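Local coordinates for uncharacterized protein (Methanosarcina mazei, PDB 3R6A), which is of unknown function but belongs to the glyoxalase/bleomycin resistance protein/dioxygenase superfamily and forms a two-chain assembly, at residues B[43-48]-B[52-57]; B[82-85]-B[89-92]. All blocks are in the same frame, centred on the assembly; numbering follows the deposited sequence.

Interaction 1: residues B[43-48]-B[52-57]; sequences VELAQI and LLIAGS
Glu-44 and Ala-55 are joined by two backbone hydrogen bonds, as are Ala-46 and Leu-53. These are the hydrogen-bonded pairs of an antiparallel beta hairpin made by strands 44-48 and 51-55. Ala-55 N to Glu-44 O measures 2.9 Å, and Leu-53 N reaches Ala-46 O at 2.7 Å. CA-H...O contacts lie beside these bonds, among them Val-43 CA to Ala-55 O at 3.2 Å. Strand 51-55 also pairs with strand 5-14, so the hairpin is part of the mixed sheet.

Apolar side chains pack on the face of Leu-45, Gln-47, Leu-52 and Ile-54. Leu-45 holds CG anti to the backbone N (chi1 -176°), which places CD1 alongside Ile-54 CG1 at 3.7 Å. Val-43 CG1 meets the CG2 branch of Ile-54 at 3.5 Å. Leu-52 CD2 lies across the aliphatic part of Gln-47, 3.9 Å from its CB. The amide NE2 of Gln-47 turns to Ser-49 O in the hairpin bend.

The other face carries Ala-46, Leu-53 and Ala-55. Here Ile-48 CG2 meets Leu-53 CD1 at 4.3 Å. Helix 17-27 covers this face through Leu-17 and Leu-21. Glu-44 also starts here, but its carboxylate leaves to form a salt bridge with Arg-35.

The chemistry is therefore split: main-chain polar groups pair between the strands, while mostly apolar side chains fill both faces of a buried hairpin.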
loop_
_atom_site.group_PDB
_atom_site.type_symbol
_atom_site.label_atom_id
_atom_site.label_comp_id
_atom_site.label_asym_id
_atom_site.label_seq_id
_atom_site.Cartn_x
_atom_site.Cartn_y
_atom_site.Cartn_z
ATOM N N VAL B 43 11.482 16.129 1.824
ATOM C CA VAL B 43 10.893 14.797 1.867
ATOM C C VAL B 43 11.981 13.787 1.535
ATOM O O VAL B 43 12.768 14.001 0.614
ATOM C CB VAL B 43 9.736 14.655 0.850
ATOM C CG1 VAL B 43 9.210 13.236 0.854
ATOM C CG2 VAL B 43 8.616 15.623 1.200
ATOM N N GLU B 44 12.033 12.706 2.308
ATOM C CA GLU B 44 13.018 11.651 2.095
ATOM C C GLU B 44 12.261 10.369 1.759
ATOM O O GLU B 44 11.232 10.075 2.374
ATOM C CB GLU B 44 13.855 11.417 3.356
ATOM C CG GLU B 44 14.676 12.612 3.852
ATOM C CD GLU B 44 15.699 13.109 2.846
ATOM O OE1 GLU B 44 16.261 12.283 2.093
ATOM O OE2 GLU B 44 15.959 14.333 2.821
ATOM N N LEU B 45 12.777 9.612 0.800
ATOM C CA LEU B 45 12.134 8.375 0.375
ATOM C C LEU B 45 13.015 7.146 0.579
ATOM O O LEU B 45 14.175 7.135 0.176
ATOM C CB LEU B 45 11.766 8.474 -1.107
ATOM C CG LEU B 45 10.997 7.295 -1.704
ATOM C CD1 LEU B 45 9.607 7.243 -1.087
ATOM C CD2 LEU B 45 10.901 7.444 -3.213
ATOM N N ALA B 46 12.452 6.115 1.198
ATOM C CA ALA B 46 13.178 4.866 1.417
ATOM C C ALA B 46 12.267 3.697 1.068
ATOM O O ALA B 46 11.042 3.816 1.127
ATOM C CB ALA B 46 13.619 4.756 2.871
ATOM N N GLN B 47 12.856 2.571 0.681
ATOM C CA GLN B 47 12.050 1.391 0.392
ATOM C C GLN B 47 12.608 0.209 1.153
ATOM O O GLN B 47 13.810 -0.050 1.113
ATOM C CB GLN B 47 12.038 1.048 -1.101
ATOM C CG GLN B 47 11.100 -0.136 -1.414
ATOM C CD GLN B 47 11.118 -0.555 -2.873
ATOM O OE1 GLN B 47 11.305 0.268 -3.762
ATOM N NE2 GLN B 47 10.903 -1.846 -3.123
ATOM N N ILE B 48 11.737 -0.493 1.868
ATOM C CA ILE B 48 12.134 -1.684 2.606
ATOM C C ILE B 48 11.071 -2.716 2.242
ATOM O O ILE B 48 9.875 -2.465 2.413
ATOM C CB ILE B 48 12.185 -1.409 4.123
ATOM C CG1 ILE B 48 12.598 -2.684 4.861
ATOM C CG2 ILE B 48 10.855 -0.870 4.608
ATOM C CD1 ILE B 48 13.089 -2.435 6.266
ATOM N N LEU B 52 7.123 1.674 0.897
ATOM C CA LEU B 52 7.801 2.918 0.575
ATOM C C LEU B 52 7.591 3.810 1.783
ATOM O O LEU B 52 6.450 4.127 2.130
ATOM C CB LEU B 52 7.187 3.598 -0.657
ATOM C CG LEU B 52 7.533 3.078 -2.053
ATOM C CD1 LEU B 52 6.759 3.879 -3.099
ATOM C CD2 LEU B 52 9.031 3.213 -2.294
ATOM N N LEU B 53 8.685 4.187 2.440
ATOM C CA LEU B 53 8.621 5.068 3.599
ATOM C C LEU B 53 8.903 6.491 3.132
ATOM O O LEU B 53 9.971 6.774 2.582
ATOM C CB LEU B 53 9.659 4.659 4.649
ATOM C CG LEU B 53 9.417 3.377 5.436
ATOM C CD1 LEU B 53 10.630 3.094 6.325
ATOM C CD2 LEU B 53 8.155 3.519 6.288
ATOM N N ILE B 54 7.933 7.378 3.342
ATOM C CA ILE B 54 8.053 8.778 2.951
ATOM C C ILE B 54 8.123 9.590 4.242
ATOM O O ILE B 54 7.187 9.566 5.040
ATOM C CB ILE B 54 6.824 9.201 2.124
ATOM C CG1 ILE B 54 6.675 8.255 0.928
ATOM C CG2 ILE B 54 6.971 10.647 1.661
ATOM C CD1 ILE B 54 5.411 8.459 0.135
ATOM N N ALA B 55 9.235 10.297 4.448
ATOM C CA ALA B 55 9.430 11.072 5.668
ATOM C C ALA B 55 9.510 12.574 5.447
ATOM O O ALA B 55 10.064 13.043 4.455
ATOM C CB ALA B 55 10.691 10.591 6.388
ATOM N N GLY B 56 8.955 13.321 6.395
ATOM C CA GLY B 56 8.966 14.770 6.312
ATOM C C GLY B 56 7.981 15.361 7.304
ATOM O O GLY B 56 7.292 14.627 8.012
ATOM N N SER B 57 7.913 16.687 7.360
ATOM C CA SER B 57 6.994 17.355 8.277
ATOM C C SER B 57 5.562 17.039 7.873
ATOM O O SER B 57 5.299 16.702 6.719
ATOM C CB SER B 57 7.205 18.868 8.229
ATOM O OG SER B 57 6.906 19.371 6.937
#

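Interaction 2: residues B[82-85]-B[89-92]; sequences FLEE and EIIR
Ile-90 meets the end of helix 76-84 through one branch of its side chain, the CG1-CD1 arm. This arm leaves CB toward the helix, because CG1 is anti to the carbonyl carbon (chi1 -51°). CG1 is the first atom to touch. It lies 4.0 Å from Glu-84 CG and 3.9 Å from Glu-84 OE2. It thus rests on both the aliphatic stem and the carboxylate end of the glutamate. The two side chains cross at about a right angle. The arm then bends at CG1 (chi2 -60°) and does not run on extended. The bend brings CD1 beside Leu-83, with Leu-83 CB 4.4 Å away. One isoleucine arm therefore spans two consecutive helix residues, and the spacing suggests a light contact.

The glutamate side of the contact has both an apolar and a polar part. The carboxylate of Glu-84 lies beside the CG1 arm of Ile-90. OE2 also forms a salt bridge with Lys-80, one turn earlier on the same helix. This second partner probably helps to fix the carboxylate and balance its charge beside the hydrocarbon. Across the two segments the contact rests on van der Waals packing.

Residues 82-84 end helix 76-84, and residues 89-91 open strand 89-97; a short turn joins the two. That strand lies at the edge of the sheet within its chain. It pairs with strand 100-106, where Ile-91 and Arg-92 both face Thr-104 in a classic beta bulge. Ile-90 packs on Val-105 of that strand, and Leu-83 on Met-103. Leu-83 also touches Phe-23 of the second subunit, which places this corner next to the dimer interface.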
loop_
_atom_site.group_PDB
_atom_site.type_symbol
_atom_site.label_atom_id
_atom_site.label_comp_id
_atom_site.label_asym_id
_atom_site.label_seq_id
_atom_site.Cartn_x
_atom_site.Cartn_y
_atom_site.Cartn_z
ATOM N N PHE B 82 -3.543 2.579 -21.884
ATOM C CA PHE B 82 -4.614 1.772 -21.310
ATOM C C PHE B 82 -5.480 2.611 -20.379
ATOM O O PHE B 82 -6.706 2.598 -20.470
ATOM C CB PHE B 82 -4.033 0.594 -20.519
ATOM C CG PHE B 82 -5.071 -0.214 -19.788
ATOM C CD1 PHE B 82 -5.795 -1.203 -20.446
ATOM C CD2 PHE B 82 -5.350 0.040 -18.447
ATOM C CE1 PHE B 82 -6.784 -1.929 -19.780
ATOM C CE2 PHE B 82 -6.337 -0.678 -17.771
ATOM C CZ PHE B 82 -7.055 -1.665 -18.439
ATOM N N LEU B 83 -4.832 3.344 -19.480
ATOM C CA LEU B 83 -5.555 4.161 -18.516
ATOM C C LEU B 83 -6.445 5.222 -19.162
ATOM O O LEU B 83 -7.603 5.382 -18.777
ATOM C CB LEU B 83 -4.560 4.799 -17.544
ATOM C CG LEU B 83 -3.903 3.786 -16.593
ATOM C CD1 LEU B 83 -2.654 4.386 -15.961
ATOM C CD2 LEU B 83 -4.902 3.381 -15.510
ATOM N N GLU B 84 -5.913 5.932 -20.150
ATOM C CA GLU B 84 -6.688 6.971 -20.824
ATOM C C GLU B 84 -7.883 6.387 -21.573
ATOM O O GLU B 84 -8.903 7.055 -21.742
ATOM C CB GLU B 84 -5.799 7.743 -21.802
ATOM C CG GLU B 84 -4.611 8.424 -21.151
ATOM C CD GLU B 84 -3.746 9.161 -22.154
ATOM O OE1 GLU B 84 -3.403 8.561 -23.195
ATOM O OE2 GLU B 84 -3.405 10.335 -21.901
ATOM N N GLU B 85 -7.752 5.145 -22.024
ATOM C CA GLU B 85 -8.827 4.484 -22.757
ATOM C C GLU B 85 -9.782 3.780 -21.803
ATOM O O GLU B 85 -10.758 3.160 -22.231
ATOM C CB GLU B 85 -8.248 3.461 -23.739
ATOM C CG GLU B 85 -7.140 4.017 -24.616
ATOM C CD GLU B 85 -6.620 3.009 -25.620
ATOM O OE1 GLU B 85 -6.421 1.834 -25.240
ATOM O OE2 GLU B 85 -6.398 3.395 -26.788
ATOM N N GLU B 89 -7.662 9.526 -15.484
ATOM C CA GLU B 89 -7.123 10.844 -15.802
ATOM C C GLU B 89 -5.658 10.922 -15.388
ATOM O O GLU B 89 -5.322 10.629 -14.240
ATOM C CB GLU B 89 -7.903 11.927 -15.052
ATOM C CG GLU B 89 -9.391 11.971 -15.365
ATOM C CD GLU B 89 -9.703 12.750 -16.627
ATOM O OE1 GLU B 89 -9.124 12.437 -17.689
ATOM O OE2 GLU B 89 -10.532 13.680 -16.554
ATOM N N ILE B 90 -4.786 11.303 -16.317
ATOM C CA ILE B 90 -3.370 11.441 -15.988
ATOM C C ILE B 90 -3.246 12.848 -15.421
ATOM O O ILE B 90 -3.374 13.826 -16.161
ATOM C CB ILE B 90 -2.481 11.322 -17.239
ATOM C CG1 ILE B 90 -2.841 10.055 -18.017
ATOM C CG2 ILE B 90 -1.014 11.310 -16.831
ATOM C CD1 ILE B 90 -2.675 8.771 -17.232
ATOM N N ILE B 91 -3.002 12.959 -14.116
ATOM C CA ILE B 91 -2.914 14.270 -13.485
ATOM C C ILE B 91 -1.518 14.862 -13.285
ATOM O O ILE B 91 -1.388 16.051 -12.987
ATOM C CB ILE B 91 -3.674 14.276 -12.135
ATOM C CG1 ILE B 91 -3.065 13.255 -11.180
ATOM C CG2 ILE B 91 -5.152 13.942 -12.370
ATOM C CD1 ILE B 91 -3.796 13.159 -9.857
ATOM N N ARG B 92 -0.477 14.047 -13.451
ATOM C CA ARG B 92 0.905 14.512 -13.317
ATOM C C ARG B 92 1.805 13.664 -14.197
ATOM O O ARG B 92 1.713 12.445 -14.167
ATOM C CB ARG B 92 1.417 14.375 -11.883
ATOM C CG ARG B 92 0.810 15.297 -10.865
ATOM C CD ARG B 92 1.593 15.188 -9.566
ATOM N NE ARG B 92 2.994 15.570 -9.743
ATOM C CZ ARG B 92 3.400 16.783 -10.112
ATOM N NH1 ARG B 92 2.514 17.741 -10.347
ATOM N NH2 ARG B 92 4.695 17.042 -10.240
#

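How the interactions relate
Interaction 1 is a buried contact, and interaction 2 is only partly buried. Their centres are about 26 Å apart, on opposite sides of the chain's centre, and their nearest atoms stay about 12 Å apart. They share no helix or strand, yet both reach the same mixed sheet. Interaction 1 joins two neighbouring strands within it, while interaction 2 brings a helix end against a strand at the sheet's edge within this chain. The chemistry follows the place. The hairpin combines paired backbone groups with mostly apolar side chains; its charged Glu-44 lies at the rim, paired with Arg-35. The helix-strand corner makes a small contact by side-chain packing, with a charged group at its outer edge. The second subunit touches 82-85 but neither segment of interaction 1.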